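Local coordinates for conserved uncharacterized protein (predicted phosphoesterase COG0622) (Streptococcus pneumoniae, PDB 3CK2), which is of unknown function but binds two manganese ions and is probably a phosphodiesterase of the calcineurin-like phosphoesterase superfamily, at residues Ala35-Gly40 with Gly53-Lys58; Pro68-Thr73 with Ile81-His86; Phe92-Leu97 with Cys109-Leu114; Lys96-Ala101 with Ile125-Pro130. All coordinates share one frame; numbering follows the deposited sequence.

Overall arrangement
Contact 1 closes before contact 2 opens, and contact 2 before contacts 3 and 4, which overlap at K96 and L97. Contact 1 pairs neighbouring strands of the six-stranded sheet. Contact 2 is a hairpin at the edge of the five-stranded sheet. Contacts 3 and 4 lay helix 95-103 on a face of that second sheet, against strands 108-110 and 125-130. The centres of contacts 3 and 4 are about 6 Å apart, and contact 2 lies about 10 Å from each. Contact 1 is about 9 Å from contact 2 and about 16 Å from the other two. Loops after the strands carry D41, H84 and H113 to one manganese site. Both sheets thus send loops to the manganese site.

Contact 1 of 4, residues Ala35-Gly40 with Gly53-Lys58; sequences AVFHNG and GIRVVK
The F37 ring lies beside R55, and its CD1 is 3.6 Å from R55 CB. The contact is oblique to the ring, and the ring and guanidinium planes are 69° apart. The R55 chain bends at its second and third torsions, and its NE is hydrogen-bonded to T73 OG1. The H38 ring is on the other side of the strands, beside V56 CG2. G40 N donates to H38 ND1 in the ring plane at 3.0 Å. H38 CG is anti to the backbone N (chi1 -171°), which brings ND1 round to the backbone N of G40. NE2 is hydrogen-bonded to S15 OG, so both ring nitrogens are held, and W51 makes an edge-to-face contact. V36 CG1 meets I54 CG1 at 4.0 Å on the H38 side. The parallel strands share three backbone bonds. R55 N donates to V36 O at 2.8 Å, and R55 O accepts from H38 N at 2.9 Å. V57 N reaches H38 O at 3.3 Å. A water links V36 N to G53 O. Past the strand, N39 O accepts from H84 ND1. Adjacent parallel strands leading into metal-binding loops are characteristic of the calcineurin-like fold: here D41 and N60 follow the two segments and bind manganese.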
loop_
_atom_site.group_PDB
_atom_site.type_symbol
_atom_site.label_atom_id
_atom_site.label_comp_id
_atom_site.label_asym_id
_atom_site.label_seq_id
_atom_site.Cartn_x
_atom_site.Cartn_y
_atom_site.Cartn_z
ATOM N N ALA A 35 0.458 7.375 8.567
ATOM C CA ALA A 35 1.572 6.767 7.848
ATOM C C ALA A 35 1.298 6.836 6.364
ATOM O O ALA A 35 0.144 6.864 5.939
ATOM C CB ALA A 35 1.784 5.300 8.294
ATOM N N VAL A 36 2.390 6.884 5.582
ATOM C CA VAL A 36 2.355 6.852 4.143
ATOM C C VAL A 36 3.217 5.695 3.690
ATOM O O VAL A 36 4.369 5.601 4.094
ATOM C CB VAL A 36 2.804 8.206 3.507
ATOM C CG1 VAL A 36 2.767 8.127 1.951
ATOM C CG2 VAL A 36 1.915 9.343 4.004
ATOM N N PHE A 37 2.663 4.827 2.829
ATOM C CA PHE A 37 3.368 3.610 2.348
ATOM C C PHE A 37 3.572 3.559 0.838
ATOM O O PHE A 37 2.685 3.919 0.069
ATOM C CB PHE A 37 2.581 2.346 2.731
ATOM C CG PHE A 37 2.391 2.192 4.181
ATOM C CD1 PHE A 37 3.291 1.462 4.922
ATOM C CD2 PHE A 37 1.319 2.802 4.821
ATOM C CE1 PHE A 37 3.137 1.315 6.270
ATOM C CE2 PHE A 37 1.169 2.672 6.191
ATOM C CZ PHE A 37 2.093 1.919 6.917
ATOM N N HIS A 38 4.705 3.021 0.417
ATOM C CA HIS A 38 4.951 2.782 -1.005
ATOM C C HIS A 38 5.380 1.335 -1.106
ATOM O O HIS A 38 6.289 0.939 -0.425
ATOM C CB HIS A 38 6.007 3.743 -1.543
ATOM C CG HIS A 38 6.162 3.715 -3.022
ATOM N ND1 HIS A 38 6.486 2.570 -3.718
ATOM C CD2 HIS A 38 6.085 4.705 -3.939
ATOM C CE1 HIS A 38 6.559 2.856 -5.004
ATOM N NE2 HIS A 38 6.300 4.143 -5.169
ATOM N N ASN A 39 4.703 0.536 -1.924
ATOM C CA ASN A 39 4.901 -0.913 -1.923
ATOM C C ASN A 39 5.878 -1.413 -3.004
ATOM O O ASN A 39 5.935 -2.605 -3.316
ATOM C CB ASN A 39 3.545 -1.621 -2.033
ATOM C CG ASN A 39 2.585 -1.248 -0.911
ATOM O OD1 ASN A 39 3.014 -0.781 0.153
ATOM N ND2 ASN A 39 1.264 -1.471 -1.142
ATOM N N GLY A 40 6.631 -0.469 -3.567
ATOM C CA GLY A 40 7.768 -0.757 -4.416
ATOM C C GLY A 40 7.576 -0.530 -5.900
ATOM O O GLY A 40 6.516 -0.114 -6.389
ATOM N N GLY A 53 9.346 10.357 5.631
ATOM C CA GLY A 53 7.954 10.209 6.051
ATOM C C GLY A 53 7.222 8.987 5.474
ATOM O O GLY A 53 6.085 8.695 5.892
ATOM N N ILE A 54 7.872 8.259 4.549
ATOM C CA ILE A 54 7.233 7.165 3.814
ATOM C C ILE A 54 7.841 5.810 4.168
ATOM O O ILE A 54 9.054 5.704 4.260
ATOM C CB ILE A 54 7.335 7.367 2.263
ATOM C CG1 ILE A 54 6.678 8.689 1.839
ATOM C CG2 ILE A 54 6.706 6.171 1.525
ATOM C CD1 ILE A 54 6.850 8.984 0.366
ATOM N N ARG A 55 6.998 4.782 4.343
ATOM C CA ARG A 55 7.481 3.410 4.520
ATOM C C ARG A 55 7.514 2.692 3.191
ATOM O O ARG A 55 6.466 2.459 2.602
ATOM C CB ARG A 55 6.603 2.621 5.497
ATOM C CG ARG A 55 6.448 3.253 6.857
ATOM C CD ARG A 55 7.693 3.037 7.678
ATOM N NE ARG A 55 7.681 1.768 8.404
ATOM C CZ ARG A 55 8.720 1.273 9.069
ATOM N NH1 ARG A 55 9.882 1.907 9.087
ATOM N NH2 ARG A 55 8.593 0.121 9.710
ATOM N N VAL A 56 8.707 2.316 2.730
ATOM C CA VAL A 56 8.885 1.778 1.344
ATOM C C VAL A 56 9.605 0.428 1.329
ATOM O O VAL A 56 10.551 0.182 2.076
ATOM C CB VAL A 56 9.590 2.844 0.391
ATOM C CG1 VAL A 56 10.934 3.309 0.954
ATOM C CG2 VAL A 56 9.708 2.351 -1.077
ATOM N N VAL A 57 9.115 -0.463 0.485
ATOM C CA VAL A 57 9.713 -1.824 0.332
ATOM C C VAL A 57 10.259 -2.011 -1.104
ATOM O O VAL A 57 9.993 -1.200 -2.007
ATOM C CB VAL A 57 8.719 -2.957 0.739
ATOM C CG1 VAL A 57 8.532 -2.929 2.250
ATOM C CG2 VAL A 57 7.389 -2.816 -0.042
ATOM N N LYS A 58 11.056 -3.062 -1.283
ATOM C CA LYS A 58 11.682 -3.326 -2.555
ATOM C C LYS A 58 10.775 -4.063 -3.550
ATOM O O LYS A 58 10.244 -5.121 -3.233
ATOM C CB LYS A 58 12.937 -4.161 -2.361
ATOM C CG LYS A 58 13.826 -4.279 -3.636
ATOM C CD LYS A 58 14.728 -5.546 -3.521
ATOM C CE LYS A 58 15.673 -5.731 -4.743
ATOM N NZ LYS A 58 14.965 -5.888 -6.013
HETATM O O HOH W 1 4.842 6.382 7.163
#

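Contact 2 of 4, residues Pro68-Thr73 with Ile81-His86; sequences PERLVT and IQTHGH
L71 and Q82 lie side by side and point the same way, a hydrogen-bonded pair of an antiparallel hairpin. The Q82 side chain is extended, alongside L71, its chi1 being -172°. Its CB sits 3.5 Å from L71 O. At the tip, OE1 lies 3.7 Å from both L71 CB and L71 CD2. OE1 also accepts from a water at 2.9 Å, and the same water is hydrogen-bonded to T73 OG1 and, weakly, to L71 O. NE2, the other branch of the amide, donates to R55 O and N39 OD1. The amide therefore has partners at both ends, which should fix its rotation. In the backbone, L71 N donates to Q82 O at 3.0 Å. On the opposite face of the hairpin, T83 OG1 donates to E69 O at 3.0 Å, tilted 29° from the carbonyl plane. A second water bridges E69 O and H84 N, so E69 O is gripped twice. V72 CG2 and I81 CG2 touch loosely at 4.2 Å. Beyond the hairpin, H84 NE2 binds manganese. R70 makes a cation-pi contact with W100. I81 and T83 face helix 95-103, while Q82 faces F37 of strand 35-38, and strand 108-110 continues the sheet beyond strand 78-83.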
loop_
_atom_site.group_PDB
_atom_site.type_symbol
_atom_site.label_atom_id
_atom_site.label_comp_id
_atom_site.label_asym_id
_atom_site.label_seq_id
_atom_site.Cartn_x
_atom_site.Cartn_y
_atom_site.Cartn_z
ATOM N N PRO A 68 14.133 -2.632 2.024
ATOM C CA PRO A 68 13.808 -3.927 2.624
ATOM C C PRO A 68 12.788 -4.705 1.774
ATOM O O PRO A 68 11.912 -4.117 1.137
ATOM C CB PRO A 68 13.210 -3.538 3.991
ATOM C CG PRO A 68 12.520 -2.253 3.706
ATOM C CD PRO A 68 13.434 -1.528 2.705
ATOM N N GLU A 69 12.912 -6.024 1.780
ATOM C CA GLU A 69 11.910 -6.903 1.178
ATOM C C GLU A 69 10.547 -6.881 1.869
ATOM O O GLU A 69 9.520 -6.937 1.212
ATOM C CB GLU A 69 12.405 -8.326 1.173
ATOM C CG GLU A 69 13.483 -8.532 0.129
ATOM C CD GLU A 69 14.097 -9.929 0.160
ATOM O OE1 GLU A 69 13.639 -10.822 0.928
ATOM O OE2 GLU A 69 15.035 -10.118 -0.616
ATOM N N ARG A 70 10.567 -6.826 3.192
ATOM C CA ARG A 70 9.369 -6.767 4.014
ATOM C C ARG A 70 9.555 -5.679 5.021
ATOM O O ARG A 70 10.664 -5.391 5.453
ATOM C CB ARG A 70 9.159 -8.073 4.787
ATOM C CG ARG A 70 9.251 -9.354 3.978
ATOM C CD ARG A 70 9.216 -10.582 4.892
ATOM N NE ARG A 70 9.344 -11.808 4.107
ATOM C CZ ARG A 70 9.165 -13.061 4.570
ATOM N NH1 ARG A 70 8.823 -13.312 5.836
ATOM N NH2 ARG A 70 9.317 -14.094 3.745
ATOM N N LEU A 71 8.449 -5.101 5.443
ATOM C CA LEU A 71 8.473 -4.075 6.495
ATOM C C LEU A 71 7.242 -4.268 7.364
ATOM O O LEU A 71 6.118 -4.433 6.851
ATOM C CB LEU A 71 8.511 -2.680 5.865
ATOM C CG LEU A 71 9.169 -1.490 6.535
ATOM C CD1 LEU A 71 10.575 -1.800 7.063
ATOM C CD2 LEU A 71 9.158 -0.292 5.511
ATOM N N VAL A 72 7.482 -4.286 8.677
ATOM C CA VAL A 72 6.427 -4.304 9.690
ATOM C C VAL A 72 6.326 -2.920 10.323
ATOM O O VAL A 72 7.308 -2.380 10.807
ATOM C CB VAL A 72 6.716 -5.395 10.801
ATOM C CG1 VAL A 72 5.645 -5.367 11.882
ATOM C CG2 VAL A 72 6.809 -6.784 10.166
ATOM N N THR A 73 5.137 -2.365 10.310
ATOM C CA THR A 73 4.870 -1.068 10.865
ATOM C C THR A 73 3.745 -1.215 11.881
ATOM O O THR A 73 2.654 -1.581 11.554
ATOM C CB THR A 73 4.499 -0.067 9.788
ATOM O OG1 THR A 73 5.552 0.035 8.850
ATOM C CG2 THR A 73 4.323 1.254 10.360
ATOM N N ILE A 81 1.737 -5.099 7.767
ATOM C CA ILE A 81 2.858 -5.736 7.100
ATOM C C ILE A 81 2.769 -5.323 5.629
ATOM O O ILE A 81 1.711 -4.978 5.134
ATOM C CB ILE A 81 2.939 -7.284 7.349
ATOM C CG1 ILE A 81 1.862 -8.073 6.590
ATOM C CG2 ILE A 81 2.845 -7.599 8.869
ATOM C CD1 ILE A 81 2.000 -9.613 6.766
ATOM N N GLN A 82 3.912 -5.343 4.967
ATOM C CA GLN A 82 4.104 -4.696 3.698
ATOM C C GLN A 82 5.192 -5.413 2.918
ATOM O O GLN A 82 6.293 -5.653 3.426
ATOM C CB GLN A 82 4.549 -3.269 3.968
ATOM C CG GLN A 82 4.626 -2.387 2.790
ATOM C CD GLN A 82 5.246 -1.050 3.097
ATOM O OE1 GLN A 82 5.774 -0.818 4.205
ATOM N NE2 GLN A 82 5.222 -0.164 2.108
ATOM N N THR A 83 4.888 -5.729 1.672
ATOM C CA THR A 83 5.852 -6.370 0.778
ATOM C C THR A 83 5.450 -6.027 -0.636
ATOM O O THR A 83 4.315 -5.613 -0.862
ATOM C CB THR A 83 5.922 -7.925 1.030
ATOM O OG1 THR A 83 7.104 -8.454 0.445
ATOM C CG2 THR A 83 4.719 -8.671 0.477
ATOM N N HIS A 84 6.363 -6.159 -1.598
ATOM C CA HIS A 84 5.975 -5.959 -3.002
ATOM C C HIS A 84 5.053 -7.063 -3.493
ATOM O O HIS A 84 3.967 -6.794 -3.969
ATOM C CB HIS A 84 7.187 -5.810 -3.902
ATOM C CG HIS A 84 6.867 -5.353 -5.293
ATOM N ND1 HIS A 84 6.329 -4.110 -5.561
ATOM C CD2 HIS A 84 7.052 -5.952 -6.500
ATOM C CE1 HIS A 84 6.207 -3.959 -6.873
ATOM N NE2 HIS A 84 6.635 -5.060 -7.467
ATOM N N GLY A 85 5.473 -8.306 -3.361
ATOM C CA GLY A 85 4.616 -9.476 -3.686
ATOM C C GLY A 85 5.298 -10.532 -4.533
ATOM O O GLY A 85 4.942 -11.682 -4.466
ATOM N N HIS A 86 6.307 -10.127 -5.294
ATOM C CA HIS A 86 7.036 -11.020 -6.185
ATOM C C HIS A 86 7.751 -12.163 -5.476
ATOM O O HIS A 86 7.897 -13.273 -6.042
ATOM C CB HIS A 86 8.037 -10.217 -7.059
ATOM C CG HIS A 86 9.133 -9.539 -6.298
ATOM N ND1 HIS A 86 8.890 -8.527 -5.401
ATOM C CD2 HIS A 86 10.483 -9.666 -6.360
ATOM C CE1 HIS A 86 10.037 -8.096 -4.902
ATOM N NE2 HIS A 86 11.022 -8.757 -5.479
HETATM O O HOH W 2 9.230 -6.735 -1.475
HETATM O O HOH W 3 5.136 -1.624 6.880
#

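Contact 3 of 4, residues Phe92-Leu97 with Cys109-Leu114; sequences FNFQKL and CLYGHL
F94 and L97 press on one face of the Y111 ring, where helix 95-103 packs on the sheet in a beta-alpha-beta unit. That unit runs from strand 78-83 through the helix to strand 108-110. L97 is the bump on the helix. Its branched end fits the hollow between C109 and Y111. CG and CD1 are each 3.9 Å from C109 SG, and CD2 stands over the Y111 face, 4.0 Å from Y111 CD2. A first torsion of -170° carries both L97 methyls toward the strand. F94, at the N-cap position of the helix, lies farther along the same ring, toward its OH end. Its edge turns toward the Y111 face in an offset edge-to-face pair. The centroids are 5.5 Å apart and the planes meet at 65°. F94 CE1 lies 3.7 Å from Y111 CE1. W120 of strand 117-122 meets the F94 ring edge-to-face, and S118 touches Y111. Before the helix, N93 OD1 accepts from Q95 N, an Asx turn at the start of the helix. H113, between Y111 and L114, binds manganese through ND1. L114 comes at F94 from the opposite direction: its CD1 lies in the Y111 plane at that ring's edge and 3.9 Å from F94 CZ.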
loop_
_atom_site.group_PDB
_atom_site.type_symbol
_atom_site.label_atom_id
_atom_site.label_comp_id
_atom_site.label_asym_id
_atom_site.label_seq_id
_atom_site.Cartn_x
_atom_site.Cartn_y
_atom_site.Cartn_z
ATOM N N PHE A 92 0.989 -16.433 -8.937
ATOM C CA PHE A 92 0.549 -17.814 -8.827
ATOM C C PHE A 92 -0.742 -17.837 -7.979
ATOM O O PHE A 92 -1.808 -18.081 -8.504
ATOM C CB PHE A 92 1.678 -18.685 -8.256
ATOM C CG PHE A 92 1.311 -20.130 -8.042
ATOM C CD1 PHE A 92 0.553 -20.832 -8.975
ATOM C CD2 PHE A 92 1.768 -20.798 -6.916
ATOM C CE1 PHE A 92 0.237 -22.172 -8.779
ATOM C CE2 PHE A 92 1.459 -22.137 -6.713
ATOM C CZ PHE A 92 0.686 -22.828 -7.655
ATOM N N ASN A 93 -0.631 -17.563 -6.687
ATOM C CA ASN A 93 -1.784 -17.376 -5.812
ATOM C C ASN A 93 -1.356 -16.638 -4.550
ATOM O O ASN A 93 -0.201 -16.268 -4.416
ATOM C CB ASN A 93 -2.447 -18.725 -5.476
ATOM C CG ASN A 93 -1.490 -19.711 -4.851
ATOM O OD1 ASN A 93 -0.647 -19.356 -4.015
ATOM N ND2 ASN A 93 -1.618 -20.969 -5.251
ATOM N N PHE A 94 -2.279 -16.435 -3.619
ATOM C CA PHE A 94 -2.007 -15.645 -2.438
ATOM C C PHE A 94 -1.774 -16.506 -1.194
ATOM O O PHE A 94 -1.735 -15.974 -0.095
ATOM C CB PHE A 94 -3.142 -14.647 -2.186
ATOM C CG PHE A 94 -3.244 -13.554 -3.227
ATOM C CD1 PHE A 94 -2.430 -12.452 -3.171
ATOM C CD2 PHE A 94 -4.182 -13.630 -4.246
ATOM C CE1 PHE A 94 -2.509 -11.457 -4.114
ATOM C CE2 PHE A 94 -4.292 -12.611 -5.200
ATOM C CZ PHE A 94 -3.439 -11.523 -5.129
ATOM N N GLN A 95 -1.583 -17.815 -1.356
ATOM C CA GLN A 95 -1.403 -18.707 -0.217
ATOM C C GLN A 95 -0.128 -18.415 0.596
ATOM O O GLN A 95 -0.148 -18.478 1.824
ATOM C CB GLN A 95 -1.405 -20.167 -0.685
ATOM C CG GLN A 95 -2.764 -20.619 -1.209
ATOM C CD GLN A 95 -2.854 -22.111 -1.433
ATOM O OE1 GLN A 95 -1.974 -22.713 -2.063
ATOM N NE2 GLN A 95 -3.930 -22.724 -0.931
ATOM N N LYS A 96 0.974 -18.105 -0.085
ATOM C CA LYS A 96 2.207 -17.755 0.601
ATOM C C LYS A 96 2.075 -16.391 1.303
ATOM O O LYS A 96 2.456 -16.246 2.446
ATOM C CB LYS A 96 3.397 -17.772 -0.375
ATOM C CG LYS A 96 3.820 -19.169 -0.835
ATOM C CD LYS A 96 5.042 -19.110 -1.716
ATOM C CE LYS A 96 5.223 -20.378 -2.562
ATOM N NZ LYS A 96 4.804 -20.224 -4.027
ATOM N N LEU A 97 1.527 -15.400 0.618
ATOM C CA LEU A 97 1.289 -14.096 1.256
ATOM C C LEU A 97 0.358 -14.199 2.490
ATOM O O LEU A 97 0.632 -13.615 3.533
ATOM C CB LEU A 97 0.705 -13.112 0.254
ATOM C CG LEU A 97 0.631 -11.644 0.691
ATOM C CD1 LEU A 97 2.063 -11.062 0.844
ATOM C CD2 LEU A 97 -0.223 -10.844 -0.276
ATOM N N CYS A 109 -2.278 -6.162 5.448
ATOM C CA CYS A 109 -1.195 -6.662 4.614
ATOM C C CYS A 109 -1.186 -5.874 3.291
ATOM O O CYS A 109 -2.119 -5.910 2.524
ATOM C CB CYS A 109 -1.391 -8.152 4.366
ATOM S SG CYS A 109 -0.125 -8.898 3.285
ATOM N N LEU A 110 -0.123 -5.123 3.077
ATOM C CA LEU A 110 0.008 -4.219 1.954
ATOM C C LEU A 110 0.940 -4.848 0.943
ATOM O O LEU A 110 1.999 -5.322 1.304
ATOM C CB LEU A 110 0.607 -2.888 2.421
ATOM C CG LEU A 110 -0.226 -2.056 3.395
ATOM C CD1 LEU A 110 0.555 -0.767 3.779
ATOM C CD2 LEU A 110 -1.630 -1.726 2.796
ATOM N N TYR A 111 0.526 -4.848 -0.322
ATOM C CA TYR A 111 1.327 -5.415 -1.412
ATOM C C TYR A 111 1.192 -4.544 -2.719
ATOM O O TYR A 111 0.356 -3.637 -2.801
ATOM C CB TYR A 111 1.003 -6.936 -1.599
ATOM C CG TYR A 111 -0.339 -7.251 -2.183
ATOM C CD1 TYR A 111 -0.470 -7.579 -3.519
ATOM C CD2 TYR A 111 -1.484 -7.248 -1.406
ATOM C CE1 TYR A 111 -1.721 -7.856 -4.084
ATOM C CE2 TYR A 111 -2.761 -7.509 -1.979
ATOM C CZ TYR A 111 -2.859 -7.809 -3.315
ATOM O OH TYR A 111 -4.093 -8.089 -3.890
ATOM N N GLY A 112 2.090 -4.792 -3.683
ATOM C CA GLY A 112 2.071 -4.154 -4.977
ATOM C C GLY A 112 2.173 -5.214 -6.076
ATOM O O GLY A 112 1.434 -6.199 -6.073
ATOM N N HIS A 113 3.051 -4.962 -7.044
ATOM C CA HIS A 113 3.485 -5.913 -8.061
ATOM C C HIS A 113 2.472 -6.094 -9.201
ATOM O O HIS A 113 2.872 -6.027 -10.376
ATOM C CB HIS A 113 3.932 -7.243 -7.432
ATOM C CG HIS A 113 4.628 -8.167 -8.386
ATOM N ND1 HIS A 113 5.716 -7.786 -9.140
ATOM C CD2 HIS A 113 4.387 -9.459 -8.709
ATOM C CE1 HIS A 113 6.105 -8.797 -9.900
ATOM N NE2 HIS A 113 5.310 -9.823 -9.656
ATOM N N LEU A 114 1.187 -6.292 -8.865
ATOM C CA LEU A 114 0.117 -6.596 -9.865
ATOM C C LEU A 114 -0.421 -5.402 -10.681
ATOM O O LEU A 114 -0.967 -5.588 -11.766
ATOM C CB LEU A 114 -1.034 -7.319 -9.189
ATOM C CG LEU A 114 -0.640 -8.613 -8.424
ATOM C CD1 LEU A 114 -1.869 -9.191 -7.784
ATOM C CD2 LEU A 114 0.062 -9.699 -9.297
#

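Contact 4 of 4, residues Lys96-Ala101 with Ile125-Pro130; sequences KLDYWA and ILFLNP
F127 of strand 125-130 packs against helix 95-103, part of the packing of a helix on a mixed beta sheet. The helix and strand segments run at 137° to each other, with axes 10.6 Å apart at closest approach. The F127 ring lies between them. L97 and D98 reach it obliquely from one turn, A101 from the next. A101 CB is 3.8 Å from F127 CZ, and L97 CD2 is 4.0 Å from F127 CD1. D98 crosses the ring at about a right angle, with its carboxylate plane 47° from the ring plane. D98 OD1 comes within 3.2 Å of F127 CZ. OD1 is buried here and has no polar partner in the model, a setting that would tend to raise the pKa of the carboxylate. A chi1 of -173° lays the D98 carboxylate over toward F127. I125 touches A101: its CD1 lies 3.6 Å from A101 O and 3.9 Å from A101 CB. Side chains alternate along the strand. I125 and F127 face the helix, while L126 and L128 face the other way, onto V148 and V157 of the six-stranded sheet. Strand 125-130 thus has a helix on one face and a second sheet on the other, as is typical of the alpha-beta-beta-alpha sandwich of calcineurin-like phosphoesterases, with two facing sheets and helices outside.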
loop_
_atom_site.group_PDB
_atom_site.type_symbol
_atom_site.label_atom_id
_atom_site.label_comp_id
_atom_site.label_asym_id
_atom_site.label_seq_id
_atom_site.Cartn_x
_atom_site.Cartn_y
_atom_site.Cartn_z
ATOM N N LYS A 96 0.974 -18.105 -0.085
ATOM C CA LYS A 96 2.207 -17.755 0.601
ATOM C C LYS A 96 2.075 -16.391 1.303
ATOM O O LYS A 96 2.456 -16.246 2.446
ATOM C CB LYS A 96 3.397 -17.772 -0.375
ATOM C CG LYS A 96 3.820 -19.169 -0.835
ATOM C CD LYS A 96 5.042 -19.110 -1.716
ATOM C CE LYS A 96 5.223 -20.378 -2.562
ATOM N NZ LYS A 96 4.804 -20.224 -4.027
ATOM N N LEU A 97 1.527 -15.400 0.618
ATOM C CA LEU A 97 1.289 -14.096 1.256
ATOM C C LEU A 97 0.358 -14.199 2.490
ATOM O O LEU A 97 0.632 -13.615 3.533
ATOM C CB LEU A 97 0.705 -13.112 0.254
ATOM C CG LEU A 97 0.631 -11.644 0.691
ATOM C CD1 LEU A 97 2.063 -11.062 0.844
ATOM C CD2 LEU A 97 -0.223 -10.844 -0.276
ATOM N N ASP A 98 -0.721 -14.960 2.367
ATOM C CA ASP A 98 -1.662 -15.158 3.463
ATOM C C ASP A 98 -1.035 -15.974 4.612
ATOM O O ASP A 98 -1.328 -15.726 5.771
ATOM C CB ASP A 98 -2.925 -15.845 2.930
ATOM C CG ASP A 98 -4.030 -15.946 3.958
ATOM O OD1 ASP A 98 -4.563 -14.926 4.422
ATOM O OD2 ASP A 98 -4.406 -17.067 4.293
ATOM N N TYR A 99 -0.187 -16.951 4.316
ATOM C CA TYR A 99 0.474 -17.687 5.392
ATOM C C TYR A 99 1.333 -16.748 6.269
ATOM O O TYR A 99 1.300 -16.809 7.499
ATOM C CB TYR A 99 1.321 -18.808 4.806
ATOM C CG TYR A 99 2.031 -19.671 5.841
ATOM C CD1 TYR A 99 1.354 -20.674 6.527
ATOM C CD2 TYR A 99 3.389 -19.486 6.112
ATOM C CE1 TYR A 99 2.010 -21.472 7.473
ATOM C CE2 TYR A 99 4.043 -20.263 7.043
ATOM C CZ TYR A 99 3.355 -21.256 7.718
ATOM O OH TYR A 99 4.031 -22.011 8.626
ATOM N N TRP A 100 2.068 -15.858 5.601
ATOM C CA TRP A 100 2.943 -14.886 6.250
ATOM C C TRP A 100 2.119 -13.938 7.077
ATOM O O TRP A 100 2.491 -13.644 8.192
ATOM C CB TRP A 100 3.768 -14.112 5.198
ATOM C CG TRP A 100 4.580 -12.969 5.748
ATOM C CD1 TRP A 100 5.434 -13.022 6.813
ATOM C CD2 TRP A 100 4.640 -11.614 5.259
ATOM N NE1 TRP A 100 6.009 -11.793 7.029
ATOM C CE2 TRP A 100 5.544 -10.909 6.090
ATOM C CE3 TRP A 100 4.010 -10.925 4.218
ATOM C CZ2 TRP A 100 5.842 -9.551 5.902
ATOM C CZ3 TRP A 100 4.309 -9.575 4.033
ATOM C CH2 TRP A 100 5.223 -8.908 4.866
ATOM N N ALA A 101 1.001 -13.458 6.528
ATOM C CA ALA A 101 0.133 -12.499 7.213
ATOM C C ALA A 101 -0.482 -13.099 8.475
ATOM O O ALA A 101 -0.737 -12.397 9.464
ATOM C CB ALA A 101 -0.975 -11.977 6.262
ATOM N N ILE A 125 -7.992 -10.271 8.243
ATOM C CA ILE A 125 -6.912 -9.488 7.660
ATOM C C ILE A 125 -7.343 -8.799 6.369
ATOM O O ILE A 125 -7.787 -9.448 5.409
ATOM C CB ILE A 125 -5.640 -10.360 7.392
ATOM C CG1 ILE A 125 -5.303 -11.219 8.626
ATOM C CG2 ILE A 125 -4.456 -9.448 6.996
ATOM C CD1 ILE A 125 -4.179 -12.237 8.447
ATOM N N LEU A 126 -7.199 -7.476 6.364
ATOM C CA LEU A 126 -7.333 -6.681 5.148
ATOM C C LEU A 126 -6.074 -6.809 4.286
ATOM O O LEU A 126 -4.955 -6.491 4.753
ATOM C CB LEU A 126 -7.540 -5.209 5.491
ATOM C CG LEU A 126 -7.571 -4.209 4.334
ATOM C CD1 LEU A 126 -8.765 -4.458 3.414
ATOM C CD2 LEU A 126 -7.549 -2.788 4.866
ATOM N N PHE A 127 -6.269 -7.295 3.048
ATOM C CA PHE A 127 -5.245 -7.305 2.007
ATOM C C PHE A 127 -5.562 -6.209 0.984
ATOM O O PHE A 127 -6.674 -6.130 0.463
ATOM C CB PHE A 127 -5.170 -8.664 1.292
ATOM C CG PHE A 127 -4.717 -9.803 2.187
ATOM C CD1 PHE A 127 -3.392 -10.243 2.171
ATOM C CD2 PHE A 127 -5.611 -10.430 3.030
ATOM C CE1 PHE A 127 -2.984 -11.284 2.994
ATOM C CE2 PHE A 127 -5.201 -11.473 3.853
ATOM C CZ PHE A 127 -3.879 -11.879 3.842
ATOM N N LEU A 128 -4.565 -5.383 0.693
ATOM C CA LEU A 128 -4.741 -4.215 -0.156
ATOM C C LEU A 128 -3.576 -4.053 -1.111
ATOM O O LEU A 128 -2.410 -4.010 -0.690
ATOM C CB LEU A 128 -4.874 -2.934 0.691
ATOM C CG LEU A 128 -4.960 -1.572 -0.019
ATOM C CD1 LEU A 128 -6.321 -1.412 -0.729
ATOM C CD2 LEU A 128 -4.790 -0.499 1.012
ATOM N N ASN A 129 -3.929 -3.949 -2.393
ATOM C CA ASN A 129 -3.049 -3.431 -3.421
ATOM C C ASN A 129 -3.641 -2.085 -3.783
ATOM O O ASN A 129 -4.829 -1.998 -4.171
ATOM C CB ASN A 129 -2.998 -4.380 -4.627
ATOM C CG ASN A 129 -1.915 -3.989 -5.641
ATOM O OD1 ASN A 129 -1.729 -2.815 -5.942
ATOM N ND2 ASN A 129 -1.212 -4.979 -6.173
ATOM N N PRO A 130 -2.845 -1.017 -3.654
ATOM C CA PRO A 130 -3.423 0.292 -3.964
ATOM C C PRO A 130 -3.662 0.551 -5.465
ATOM O O PRO A 130 -4.168 1.590 -5.790
ATOM C CB PRO A 130 -2.359 1.259 -3.415
ATOM C CG PRO A 130 -1.073 0.520 -3.622
ATOM C CD PRO A 130 -1.417 -0.908 -3.270
#